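PDB 3RD5: Mypaa.01249.c, which is uncharacterised but probably acts as an oxidoreductase of the short-chain dehydrogenase/reductase family, built on a Rossmann-type fold. Local coordinates for residues 123-128 / 285-290; 69-74 / 117-122; 176-181 / 273-278; 18-23 / 42-47. All coordinates share one frame; numbering follows the deposited sequence.

Interaction 1 (123-128 / 285-290); sequences TNLLLP and TKTEFP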
loop_
_atom_site.group_PDB
_atom_site.type_symbol
_atom_site.label_atom_id
_atom_site.label_comp_id
_atom_site.label_asym_id
_atom_site.label_seq_id
_atom_site.Cartn_x
_atom_site.Cartn_y
_atom_site.Cartn_z
ATOM N N THR A 123 -6.280 5.467 4.586
ATOM C CA THR A 123 -7.189 5.395 3.440
ATOM C C THR A 123 -8.597 5.883 3.807
ATOM O O THR A 123 -9.191 6.715 3.090
ATOM C CB THR A 123 -7.241 3.973 2.859
ATOM O OG1 THR A 123 -5.927 3.551 2.493
ATOM C CG2 THR A 123 -8.169 3.940 1.612
ATOM N N ASN A 124 -9.115 5.450 4.955
ATOM C CA ASN A 124 -10.448 5.905 5.334
ATOM C C ASN A 124 -10.470 7.418 5.559
ATOM O O ASN A 124 -11.484 8.059 5.266
ATOM C CB ASN A 124 -10.933 5.209 6.618
ATOM C CG ASN A 124 -11.476 3.845 6.365
ATOM O OD1 ASN A 124 -12.056 3.575 5.297
ATOM N ND2 ASN A 124 -11.340 2.961 7.392
ATOM N N LEU A 125 -9.397 7.983 6.079
ATOM C CA LEU A 125 -9.349 9.418 6.338
ATOM C C LEU A 125 -9.197 10.237 5.049
ATOM O O LEU A 125 -9.761 11.342 4.965
ATOM C CB LEU A 125 -8.223 9.734 7.305
ATOM C CG LEU A 125 -8.423 9.220 8.725
ATOM C CD1 LEU A 125 -7.118 9.252 9.505
ATOM C CD2 LEU A 125 -9.537 10.019 9.458
ATOM N N LEU A 126 -8.530 9.707 4.028
ATOM C CA LEU A 126 -8.349 10.426 2.755
ATOM C C LEU A 126 -9.471 10.225 1.733
ATOM O O LEU A 126 -9.648 11.046 0.824
ATOM C CB LEU A 126 -7.017 10.059 2.124
ATOM C CG LEU A 126 -5.779 10.534 2.862
ATOM C CD1 LEU A 126 -4.471 10.075 2.136
ATOM C CD2 LEU A 126 -5.785 12.067 2.985
ATOM N N LEU A 127 -10.201 9.105 1.820
ATOM C CA LEU A 127 -11.176 8.735 0.812
ATOM C C LEU A 127 -12.138 9.846 0.373
ATOM O O LEU A 127 -12.372 9.967 -0.837
ATOM C CB LEU A 127 -11.988 7.501 1.226
ATOM C CG LEU A 127 -11.388 6.154 0.883
ATOM C CD1 LEU A 127 -12.144 5.034 1.602
ATOM C CD2 LEU A 127 -11.357 5.840 -0.622
ATOM N N PRO A 128 -12.654 10.647 1.308
ATOM C CA PRO A 128 -13.564 11.729 0.889
ATOM C C PRO A 128 -12.939 12.788 -0.018
ATOM O O PRO A 128 -13.693 13.596 -0.607
ATOM C CB PRO A 128 -13.999 12.345 2.224
ATOM C CG PRO A 128 -13.779 11.288 3.213
ATOM C CD PRO A 128 -12.552 10.571 2.776
ATOM N N THR A 285 -8.617 0.697 14.788
ATOM C CA THR A 285 -8.088 2.006 14.341
ATOM C C THR A 285 -8.978 3.207 14.689
ATOM O O THR A 285 -8.523 4.343 14.554
ATOM C CB THR A 285 -7.790 2.054 12.844
ATOM O OG1 THR A 285 -9.002 1.922 12.083
ATOM C CG2 THR A 285 -6.765 0.969 12.441
ATOM N N LYS A 286 -10.211 2.945 15.132
ATOM C CA LYS A 286 -11.212 4.004 15.347
ATOM C C LYS A 286 -11.375 4.881 14.115
ATOM O O LYS A 286 -11.515 6.109 14.212
ATOM C CB LYS A 286 -10.895 4.782 16.632
ATOM C CG LYS A 286 -10.844 3.864 17.897
ATOM C CD LYS A 286 -12.064 2.968 17.957
ATOM C CE LYS A 286 -12.104 2.002 19.150
ATOM N NZ LYS A 286 -13.035 0.876 18.794
ATOM N N THR A 287 -11.357 4.237 12.947
ATOM C CA THR A 287 -11.717 4.860 11.666
ATOM C C THR A 287 -12.756 3.967 11.004
ATOM O O THR A 287 -12.895 2.787 11.328
ATOM C CB THR A 287 -10.521 5.090 10.690
ATOM O OG1 THR A 287 -10.046 3.828 10.211
ATOM C CG2 THR A 287 -9.418 5.858 11.393
ATOM N N GLU A 288 -13.551 4.554 10.129
ATOM C CA GLU A 288 -14.592 3.833 9.420
ATOM C C GLU A 288 -14.687 4.246 7.968
ATOM O O GLU A 288 -14.277 5.350 7.606
ATOM C CB GLU A 288 -15.955 4.002 10.086
ATOM C CG GLU A 288 -16.545 5.353 10.041
ATOM C CD GLU A 288 -17.936 5.435 10.702
ATOM O OE1 GLU A 288 -18.308 4.529 11.493
ATOM O OE2 GLU A 288 -18.654 6.419 10.405
ATOM N N PHE A 289 -15.236 3.376 7.142
ATOM C CA PHE A 289 -15.499 3.695 5.740
ATOM C C PHE A 289 -16.424 4.915 5.681
ATOM O O PHE A 289 -17.513 4.874 6.278
ATOM C CB PHE A 289 -16.135 2.500 5.011
ATOM C CG PHE A 289 -16.379 2.745 3.559
ATOM C CD1 PHE A 289 -15.334 2.713 2.651
ATOM C CD2 PHE A 289 -17.649 3.032 3.087
ATOM C CE1 PHE A 289 -15.560 2.922 1.299
ATOM C CE2 PHE A 289 -17.862 3.239 1.749
ATOM C CZ PHE A 289 -16.831 3.220 0.849
ATOM N N PRO A 290 -16.037 5.987 4.965
ATOM C CA PRO A 290 -16.744 7.277 5.107
ATOM C C PRO A 290 -17.700 7.609 3.980
ATOM O O PRO A 290 -18.366 8.672 4.046
ATOM C CB PRO A 290 -15.579 8.264 5.077
ATOM C CG PRO A 290 -14.692 7.654 4.099
ATOM C CD PRO A 290 -14.692 6.193 4.398
#
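The C-terminal tail beyond helix 271-285 runs along helix 110-126 to its C-terminal end, where Asn124 meets Thr287, Glu288, Phe289 and Pro290. One hydrogen bond crosses: Asn124 ND2 donates to Thr287 OG1 at 3.2 Å, with an N-H...O angle of 173° and the oxygen only 4° out of the amide plane. Thr287 OG1 lies between its own backbone N and carbonyl carbon (chi1 69°) and donates in turn to Thr285 OG1 at 2.9 Å, a chain of two hydrogen bonds from the amide to the last turn of helix 271-285. Lys286, the first residue past that helix, has positive phi and turns the chain. In this SDR-type Rossmann domain the tail is thereby laid over helix 110-126 on one flank of the sheet. Asn124 OD1 is buried, 3.5 Å from Phe289 CA, and has no hydrogen-bond partner in the model. Further along, packing takes over. Pro290 CG sits 3.9 Å from Leu127 CB and equally far from Pro128 CG, the side chains crossing at about a right angle in both pairs. Leu127 CD1 comes obliquely to the Phe289 ring, 4.0 Å from CE1, and Leu179 of helix 161-185 touches both side chains.

Interaction 2 (69-74 / 117-122); sequences LDLQDL and LGHFAL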
loop_
_atom_site.group_PDB
_atom_site.type_symbol
_atom_site.label_atom_id
_atom_site.label_comp_id
_atom_site.label_asym_id
_atom_site.label_seq_id
_atom_site.Cartn_x
_atom_site.Cartn_y
_atom_site.Cartn_z
ATOM N N LEU A 69 5.022 11.294 8.301
ATOM C CA LEU A 69 3.990 10.303 8.588
ATOM C C LEU A 69 4.663 9.154 9.317
ATOM O O LEU A 69 5.601 8.541 8.779
ATOM C CB LEU A 69 3.322 9.799 7.318
ATOM C CG LEU A 69 2.423 8.562 7.437
ATOM C CD1 LEU A 69 1.235 8.931 8.334
ATOM C CD2 LEU A 69 1.983 8.079 6.054
ATOM N N ASP A 70 4.136 8.779 10.492
ATOM C CA ASP A 70 4.532 7.578 11.189
ATOM C C ASP A 70 3.354 6.607 11.212
ATOM O O ASP A 70 2.417 6.778 12.003
ATOM C CB ASP A 70 4.957 7.905 12.623
ATOM C CG ASP A 70 5.460 6.708 13.386
ATOM O OD1 ASP A 70 5.479 5.596 12.835
ATOM O OD2 ASP A 70 5.865 6.905 14.594
ATOM N N LEU A 71 3.365 5.620 10.325
ATOM C CA LEU A 71 2.305 4.625 10.240
ATOM C C LEU A 71 2.137 3.792 11.493
ATOM O O LEU A 71 1.112 3.164 11.643
ATOM C CB LEU A 71 2.510 3.695 9.039
ATOM C CG LEU A 71 2.245 4.336 7.660
ATOM C CD1 LEU A 71 2.897 3.437 6.587
ATOM C CD2 LEU A 71 0.702 4.422 7.426
ATOM N N GLN A 72 3.122 3.802 12.393
ATOM C CA GLN A 72 3.052 3.136 13.703
ATOM C C GLN A 72 2.477 3.999 14.806
ATOM O O GLN A 72 2.608 3.658 15.991
ATOM C CB GLN A 72 4.435 2.610 14.132
ATOM C CG GLN A 72 5.024 1.653 13.097
ATOM C CD GLN A 72 6.272 0.903 13.557
ATOM O OE1 GLN A 72 6.528 0.745 14.762
ATOM N NE2 GLN A 72 6.989 0.333 12.593
ATOM N N ASP A 73 1.833 5.094 14.436
ATOM C CA ASP A 73 1.240 6.037 15.424
ATOM C C ASP A 73 -0.021 6.623 14.784
ATOM O O ASP A 73 0.060 7.469 13.909
ATOM C CB ASP A 73 2.287 7.095 15.789
ATOM C CG ASP A 73 1.800 8.141 16.769
ATOM O OD1 ASP A 73 0.587 8.235 17.026
ATOM O OD2 ASP A 73 2.671 8.882 17.319
ATOM N N LEU A 74 -1.184 6.122 15.187
ATOM C CA LEU A 74 -2.415 6.597 14.571
ATOM C C LEU A 74 -2.634 8.097 14.702
ATOM O O LEU A 74 -3.285 8.716 13.847
ATOM C CB LEU A 74 -3.625 5.794 15.068
ATOM C CG LEU A 74 -3.689 4.338 14.658
ATOM C CD1 LEU A 74 -4.835 3.625 15.413
ATOM C CD2 LEU A 74 -3.915 4.218 13.141
ATOM N N LEU A 117 -2.778 -1.818 9.270
ATOM C CA LEU A 117 -3.663 -0.946 10.056
ATOM C C LEU A 117 -3.432 0.530 9.854
ATOM O O LEU A 117 -4.382 1.315 9.752
ATOM C CB LEU A 117 -3.649 -1.305 11.562
ATOM C CG LEU A 117 -4.162 -2.724 11.883
ATOM C CD1 LEU A 117 -3.763 -3.185 13.320
ATOM C CD2 LEU A 117 -5.692 -2.869 11.691
ATOM N N GLY A 118 -2.167 0.926 9.740
ATOM C CA GLY A 118 -1.897 2.355 9.523
ATOM C C GLY A 118 -2.407 2.812 8.140
ATOM O O GLY A 118 -2.933 3.902 8.009
ATOM N N HIS A 119 -2.241 1.965 7.143
ATOM C CA HIS A 119 -2.777 2.198 5.790
ATOM C C HIS A 119 -4.303 2.198 5.740
ATOM O O HIS A 119 -4.923 2.983 5.025
ATOM C CB HIS A 119 -2.196 1.207 4.790
ATOM C CG HIS A 119 -0.795 1.539 4.354
ATOM N ND1 HIS A 119 0.183 0.572 4.225
ATOM C CD2 HIS A 119 -0.249 2.700 3.912
ATOM C CE1 HIS A 119 1.288 1.152 3.750
ATOM N NE2 HIS A 119 1.067 2.459 3.593
ATOM N N PHE A 120 -4.920 1.311 6.525
ATOM C CA PHE A 120 -6.371 1.261 6.649
ATOM C C PHE A 120 -6.907 2.597 7.163
ATOM O O PHE A 120 -7.844 3.171 6.588
ATOM C CB PHE A 120 -6.734 0.122 7.607
ATOM C CG PHE A 120 -8.215 -0.059 7.829
ATOM C CD1 PHE A 120 -8.940 -0.882 6.998
ATOM C CD2 PHE A 120 -8.885 0.615 8.838
ATOM C CE1 PHE A 120 -10.312 -1.052 7.163
ATOM C CE2 PHE A 120 -10.262 0.448 9.010
ATOM C CZ PHE A 120 -10.975 -0.363 8.170
ATOM N N ALA A 121 -6.325 3.087 8.249
ATOM C CA ALA A 121 -6.730 4.355 8.808
ATOM C C ALA A 121 -6.479 5.495 7.847
ATOM O O ALA A 121 -7.362 6.353 7.612
ATOM C CB ALA A 121 -5.959 4.592 10.130
ATOM N N LEU A 122 -5.309 5.502 7.239
ATOM C CA LEU A 122 -4.952 6.563 6.285
ATOM C C LEU A 122 -5.967 6.631 5.146
ATOM O O LEU A 122 -6.422 7.727 4.724
ATOM C CB LEU A 122 -3.555 6.353 5.717
ATOM C CG LEU A 122 -3.073 7.367 4.691
ATOM C CD1 LEU A 122 -2.995 8.777 5.323
ATOM C CD2 LEU A 122 -1.718 6.924 4.101
#
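Leu71 pushes its two methyls onto helix 110-126 beside Gly118 and His119, and this is the heart of the tight part of the contact. Leu71 and Gly118 have the closest alpha carbons, 4.8 Å apart. Gly118 has no side chain, and Leu71 comes directly onto its backbone, with CD2 3.6 Å from Gly118 C. The other methyl, Leu71 CD1, approaches the His119 imidazole obliquely, in an off-centre CH-pi contact 4.1 Å from the ring centroid and 30° off the ring normal. Leu71 CG stands anti to its carbonyl carbon (chi1 -72°), which carries the branch point to where one methyl can meet the helix backbone and the other the ring. Leu74 CD2 is packed about as closely, 3.7 Å from Ala121 CB.

The other end is looser, with Leu69 CD2 and Leu122 CD2 4.3 Å apart. On the far side of the loop, Asp70, Gln72 and Asp73 are partly exposed and make no contact with the helix. Asp70 OD1 accepts from Gln72 N at 3.0 Å in an Asx turn, within a type I turn from Asp70 to Asp73, and also pairs with Arg48. Asp73 is the N-cap of helix 74-82. In the Rossmann-type fold this loop leads from strand 63-68 into that helix.

The imidazole uses its nitrogens elsewhere, ND1 with Asn115 O and NE2 with Thr22 OG1, which should fix its rotation. With no hydrogen bond between the segments, the loop's leucines hold by packing alone, while its polar groups shape the turn and the next helix start.

Interaction 3 (176-181 / 273-278); sequences TSELQR and MAAALW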
loop_
_atom_site.group_PDB
_atom_site.type_symbol
_atom_site.label_atom_id
_atom_site.label_comp_id
_atom_site.label_asym_id
_atom_site.label_seq_id
_atom_site.Cartn_x
_atom_site.Cartn_y
_atom_site.Cartn_z
ATOM N N THR A 176 -8.097 -4.529 -0.055
ATOM C CA THR A 176 -8.397 -4.081 -1.414
ATOM C C THR A 176 -9.746 -4.607 -1.922
ATOM O O THR A 176 -10.558 -3.833 -2.460
ATOM C CB THR A 176 -7.286 -4.510 -2.342
ATOM O OG1 THR A 176 -6.035 -3.909 -1.951
ATOM C CG2 THR A 176 -7.576 -4.138 -3.846
ATOM N N SER A 177 -10.024 -5.886 -1.711
ATOM C CA SER A 177 -11.300 -6.483 -2.153
ATOM C C SER A 177 -12.493 -5.864 -1.448
ATOM O O SER A 177 -13.493 -5.525 -2.077
ATOM C CB SER A 177 -11.292 -7.984 -1.902
ATOM O OG SER A 177 -10.326 -8.631 -2.710
ATOM N N GLU A 178 -12.402 -5.724 -0.119
ATOM C CA GLU A 178 -13.526 -5.183 0.637
ATOM C C GLU A 178 -13.698 -3.695 0.369
ATOM O O GLU A 178 -14.819 -3.220 0.260
ATOM C CB GLU A 178 -13.408 -5.497 2.119
ATOM C CG GLU A 178 -14.492 -4.928 3.017
ATOM C CD GLU A 178 -15.869 -5.488 2.849
ATOM O OE1 GLU A 178 -16.064 -6.432 2.071
ATOM O OE2 GLU A 178 -16.765 -4.950 3.569
ATOM N N LEU A 179 -12.603 -2.969 0.221
ATOM C CA LEU A 179 -12.685 -1.533 -0.125
ATOM C C LEU A 179 -13.411 -1.407 -1.474
ATOM O O LEU A 179 -14.327 -0.586 -1.627
ATOM C CB LEU A 179 -11.291 -0.893 -0.208
ATOM C CG LEU A 179 -11.267 0.570 -0.633
ATOM C CD1 LEU A 179 -12.171 1.479 0.224
ATOM C CD2 LEU A 179 -9.837 1.091 -0.599
ATOM N N GLN A 180 -13.042 -2.215 -2.475
ATOM C CA GLN A 180 -13.723 -2.116 -3.748
ATOM C C GLN A 180 -15.203 -2.444 -3.619
ATOM O O GLN A 180 -16.047 -1.767 -4.219
ATOM C CB GLN A 180 -13.052 -2.994 -4.806
ATOM C CG GLN A 180 -13.711 -2.812 -6.188
ATOM C CD GLN A 180 -13.568 -1.407 -6.696
ATOM O OE1 GLN A 180 -12.469 -0.935 -6.917
ATOM N NE2 GLN A 180 -14.695 -0.726 -6.924
ATOM N N ARG A 181 -15.534 -3.475 -2.837
ATOM C CA ARG A 181 -16.963 -3.837 -2.640
ATOM C C ARG A 181 -17.725 -2.637 -2.077
ATOM O O ARG A 181 -18.843 -2.330 -2.550
ATOM C CB ARG A 181 -17.105 -5.027 -1.731
ATOM C CG ARG A 181 -18.515 -5.569 -1.653
ATOM C CD ARG A 181 -18.640 -6.640 -0.596
ATOM N NE ARG A 181 -18.560 -6.120 0.754
ATOM C CZ ARG A 181 -19.542 -5.466 1.377
ATOM N NH1 ARG A 181 -20.720 -5.241 0.766
ATOM N NH2 ARG A 181 -19.381 -5.045 2.631
ATOM N N MET A 273 -14.143 -13.320 5.100
ATOM C CA MET A 273 -12.987 -12.881 5.866
ATOM C C MET A 273 -12.627 -11.439 5.552
ATOM O O MET A 273 -12.268 -10.694 6.453
ATOM C CB MET A 273 -11.774 -13.790 5.648
ATOM C CG MET A 273 -10.563 -13.403 6.465
ATOM S SD MET A 273 -10.821 -13.476 8.256
ATOM C CE MET A 273 -10.648 -15.176 8.472
ATOM N N ALA A 274 -12.737 -11.007 4.300
ATOM C CA ALA A 274 -12.445 -9.612 3.995
ATOM C C ALA A 274 -13.372 -8.674 4.778
ATOM O O ALA A 274 -12.947 -7.650 5.324
ATOM C CB ALA A 274 -12.587 -9.364 2.474
ATOM N N ALA A 275 -14.667 -8.988 4.823
ATOM C CA ALA A 275 -15.611 -8.216 5.548
ATOM C C ALA A 275 -15.416 -8.250 7.082
ATOM O O ALA A 275 -15.545 -7.208 7.743
ATOM C CB ALA A 275 -17.059 -8.592 5.105
ATOM N N ALA A 276 -15.053 -9.426 7.642
ATOM C CA ALA A 276 -14.784 -9.545 9.071
ATOM C C ALA A 276 -13.519 -8.788 9.459
ATOM O O ALA A 276 -13.494 -8.073 10.466
ATOM C CB ALA A 276 -14.610 -11.034 9.456
ATOM N N LEU A 277 -12.480 -8.907 8.631
ATOM C CA LEU A 277 -11.232 -8.171 8.874
ATOM C C LEU A 277 -11.481 -6.664 8.845
ATOM O O LEU A 277 -10.890 -5.921 9.625
ATOM C CB LEU A 277 -10.149 -8.558 7.856
ATOM C CG LEU A 277 -8.865 -7.720 7.940
ATOM C CD1 LEU A 277 -8.097 -7.940 9.256
ATOM C CD2 LEU A 277 -7.989 -8.080 6.740
ATOM N N TRP A 278 -12.343 -6.202 7.932
ATOM C CA TRP A 278 -12.683 -4.793 7.887
ATOM C C TRP A 278 -13.287 -4.315 9.195
ATOM O O TRP A 278 -12.909 -3.256 9.738
ATOM C CB TRP A 278 -13.639 -4.529 6.709
ATOM C CG TRP A 278 -13.828 -3.062 6.455
ATOM C CD1 TRP A 278 -14.602 -2.197 7.170
ATOM C CD2 TRP A 278 -13.146 -2.262 5.466
ATOM N NE1 TRP A 278 -14.421 -0.915 6.704
ATOM C CE2 TRP A 278 -13.549 -0.939 5.653
ATOM C CE3 TRP A 278 -12.240 -2.557 4.425
ATOM C CZ2 TRP A 278 -13.020 0.114 4.871
ATOM C CZ3 TRP A 278 -11.733 -1.537 3.666
ATOM C CH2 TRP A 278 -12.151 -0.211 3.880
HETATM O O HOH W 1 -17.248 -5.106 7.013
#
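Van der Waals packing dominates where Glu178 meets Trp278, at the crossing of helices 161-185 and 271-285. The short segment axes pass 8.9 Å apart at -87°, nearly perpendicular. Ala274 and Ala275 present small side chains to Glu178, with Ala274 CB 4.0 Å from Glu178 CB. Glu178 CG is anti to its backbone N and the chain bends at chi2, laying CG obliquely against the indole, 3.6 Å from Trp278 CE3, while CD rests 3.8 Å from Ala275 CA. The carboxylate and indole planes are 58° apart. Leu179 extends the apolar patch, with CB 4.0 Å from Trp278 CZ3.

The polar interactions belong mainly to one helix. Arg181 grips the Glu178 carboxylate side-on, NE to OE1 and NH2 to OE2, both at 2.8 Å; the NE bond is nearly straight at 175° and OE1 lies in the guanidinium plane. Arg182 NE adds a second salt bridge at OE2, so the carboxylate is probably kept ionised. No direct hydrogen bond joins the segments; one water bridges them, donating to Ala275 O at 2.8 Å and only weakly to Glu178 OE2.

The indole is held from outside as well, with NE1 bonded to Glu282, Arg182 in cation-pi contact, and Phe120 of helix 110-126 edge-to-face. Leu179 reaches Ala192 of strand 191-195, so the crossing stacks helix 271-285 outside helix 161-185, which itself packs on the sheet.

Interaction 4 (18-23 / 42-47); sequences TVVITG and TVIMAV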
loop_
_atom_site.group_PDB
_atom_site.type_symbol
_atom_site.label_atom_id
_atom_site.label_comp_id
_atom_site.label_asym_id
_atom_site.label_seq_id
_atom_site.Cartn_x
_atom_site.Cartn_y
_atom_site.Cartn_z
ATOM N N THR A 18 -2.094 14.792 -8.405
ATOM C CA THR A 18 -1.428 14.661 -7.110
ATOM C C THR A 18 -1.470 13.209 -6.686
ATOM O O THR A 18 -2.521 12.542 -6.691
ATOM C CB THR A 18 -2.093 15.538 -6.054
ATOM O OG1 THR A 18 -1.963 16.929 -6.442
ATOM C CG2 THR A 18 -1.475 15.327 -4.645
ATOM N N VAL A 19 -0.299 12.688 -6.302
ATOM C CA VAL A 19 -0.134 11.304 -5.868
ATOM C C VAL A 19 0.480 11.307 -4.481
ATOM O O VAL A 19 1.577 11.851 -4.285
ATOM C CB VAL A 19 0.756 10.506 -6.826
ATOM C CG1 VAL A 19 0.870 9.055 -6.344
ATOM C CG2 VAL A 19 0.196 10.572 -8.278
ATOM N N VAL A 20 -0.194 10.711 -3.500
ATOM C CA VAL A 20 0.358 10.505 -2.177
ATOM C C VAL A 20 0.969 9.138 -2.129
ATOM O O VAL A 20 0.281 8.169 -2.503
ATOM C CB VAL A 20 -0.731 10.627 -1.076
ATOM C CG1 VAL A 20 -0.166 10.266 0.314
ATOM C CG2 VAL A 20 -1.284 12.052 -1.049
ATOM N N ILE A 21 2.211 9.012 -1.665
ATOM C CA ILE A 21 2.938 7.729 -1.596
ATOM C C ILE A 21 3.489 7.560 -0.201
ATOM O O ILE A 21 4.293 8.390 0.237
ATOM C CB ILE A 21 4.153 7.664 -2.603
ATOM C CG1 ILE A 21 3.704 8.015 -4.027
ATOM C CG2 ILE A 21 4.814 6.251 -2.551
ATOM C CD1 ILE A 21 4.849 7.956 -5.065
ATOM N N THR A 22 3.123 6.490 0.503
ATOM C CA THR A 22 3.761 6.213 1.779
ATOM C C THR A 22 5.104 5.538 1.524
ATOM O O THR A 22 5.234 4.700 0.615
ATOM C CB THR A 22 2.890 5.371 2.688
ATOM O OG1 THR A 22 2.688 4.078 2.096
ATOM C CG2 THR A 22 1.492 6.039 2.941
ATOM N N GLY A 23 6.114 5.919 2.296
ATOM C CA GLY A 23 7.431 5.324 2.078
ATOM C C GLY A 23 8.117 4.884 3.290
ATOM O O GLY A 23 7.801 5.309 4.382
ATOM N N THR A 42 2.440 15.870 -9.099
ATOM C CA THR A 42 2.783 16.461 -7.809
ATOM C C THR A 42 2.763 15.303 -6.817
ATOM O O THR A 42 1.701 14.792 -6.482
ATOM C CB THR A 42 1.790 17.550 -7.400
ATOM O OG1 THR A 42 1.861 18.640 -8.354
ATOM C CG2 THR A 42 2.113 18.081 -6.018
ATOM N N VAL A 43 3.941 14.884 -6.359
ATOM C CA VAL A 43 4.074 13.723 -5.468
ATOM C C VAL A 43 4.277 14.185 -4.036
ATOM O O VAL A 43 5.083 15.097 -3.788
ATOM C CB VAL A 43 5.243 12.809 -5.872
ATOM C CG1 VAL A 43 5.361 11.618 -4.912
ATOM C CG2 VAL A 43 5.094 12.314 -7.321
ATOM N N ILE A 44 3.501 13.629 -3.120
ATOM C CA ILE A 44 3.662 13.852 -1.680
ATOM C C ILE A 44 4.161 12.537 -1.084
ATOM O O ILE A 44 3.404 11.549 -1.044
ATOM C CB ILE A 44 2.346 14.279 -1.034
ATOM C CG1 ILE A 44 1.853 15.595 -1.640
ATOM C CG2 ILE A 44 2.504 14.403 0.490
ATOM C CD1 ILE A 44 0.394 15.918 -1.297
ATOM N N MET A 45 5.441 12.505 -0.701
ATOM C CA MET A 45 6.041 11.340 -0.080
ATOM C C MET A 45 5.885 11.478 1.413
ATOM O O MET A 45 6.364 12.445 2.012
ATOM C CB MET A 45 7.525 11.240 -0.422
ATOM C CG MET A 45 8.274 10.186 0.335
ATOM S SD MET A 45 7.758 8.581 -0.192
ATOM C CE MET A 45 7.627 9.101 -1.947
ATOM N N ALA A 46 5.235 10.499 2.027
ATOM C CA ALA A 46 4.869 10.536 3.447
ATOM C C ALA A 46 5.695 9.495 4.180
ATOM O O ALA A 46 5.506 8.290 3.973
ATOM C CB ALA A 46 3.373 10.275 3.567
ATOM N N VAL A 47 6.656 9.963 4.998
ATOM C CA VAL A 47 7.708 9.125 5.574
ATOM C C VAL A 47 7.978 9.473 7.024
ATOM O O VAL A 47 7.714 10.592 7.456
ATOM C CB VAL A 47 9.017 9.245 4.782
ATOM C CG1 VAL A 47 8.796 8.752 3.349
ATOM C CG2 VAL A 47 9.605 10.687 4.783
HETATM O O HOH W 2 5.326 5.965 5.580
#
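Ala46 O is gripped by two donors: Gly23 N at 3.0 Å and a water at 2.8 Å, the same water donating to Gly23 O. Of the interstrand bonds, this one has its donor tilted furthest from the carbonyl plane, by 33°. As in SDR enzymes generally, the glycine-rich cofactor loop probably begins here, at Gly23. Behind it four bonds repeat in parallel register, each 2.9 Å long: Val19 N to Thr42 O, Ile44 N to Val19 O, Ile21 N to Ile44 O and Ala46 N to Ile21 O. The N-H...O angles of these four lie between 164° and 169°, the regular ladder of neighbouring parallel strands.

Side chains pair on both faces. On one, in the conformers given for Ile21 and Met45, Ile21 CD1 touches Val43 CG1 at 3.7 Å. Met45, bent at chi2 and chi3, folds back over strand 18-22, setting CE 3.8 Å from Ile21 CB and SD 4.0 Å from Gly23 CA. On the other face Thr18 CG2 meets Ile44 CD1 at 3.9 Å, followed by Val20 and Ala46.

Both strands belong to the first beta-alpha-beta unit of the Rossmann fold, and helix 27-38 makes the crossover, its Ala33 lying on Ile21, Val43 and Met45. Phe80 of helix 74-82 packs on the opposite face, against Val20, Ile44 and Ala46. Strand 87-92 flanks strand 18-22 through backbone bonds, and strand 63-68 lies beyond strand 42-47.

Along the chain interaction 4 closes first, then interaction 2, while interaction 3 is nested inside the long loop closed by interaction 1. Interactions 1 and 2 share helix 110-126 and have centres about 11 Å apart; interaction 3 joins them through Trp278, which touches Asn124 and Phe120. Interaction 2 also reaches interaction 4, centres about 14 Å apart, through the His119-Thr22 hydrogen bond and a backbone bond from Leu69 N to Val47 O. Interactions 3 and 4 lie on opposite sides of the chain's centre, about 24 Å between centres. Helix 110-126 thus connects the first beta-alpha-beta unit to the C-terminal helix and tail within one Rossmann-type domain.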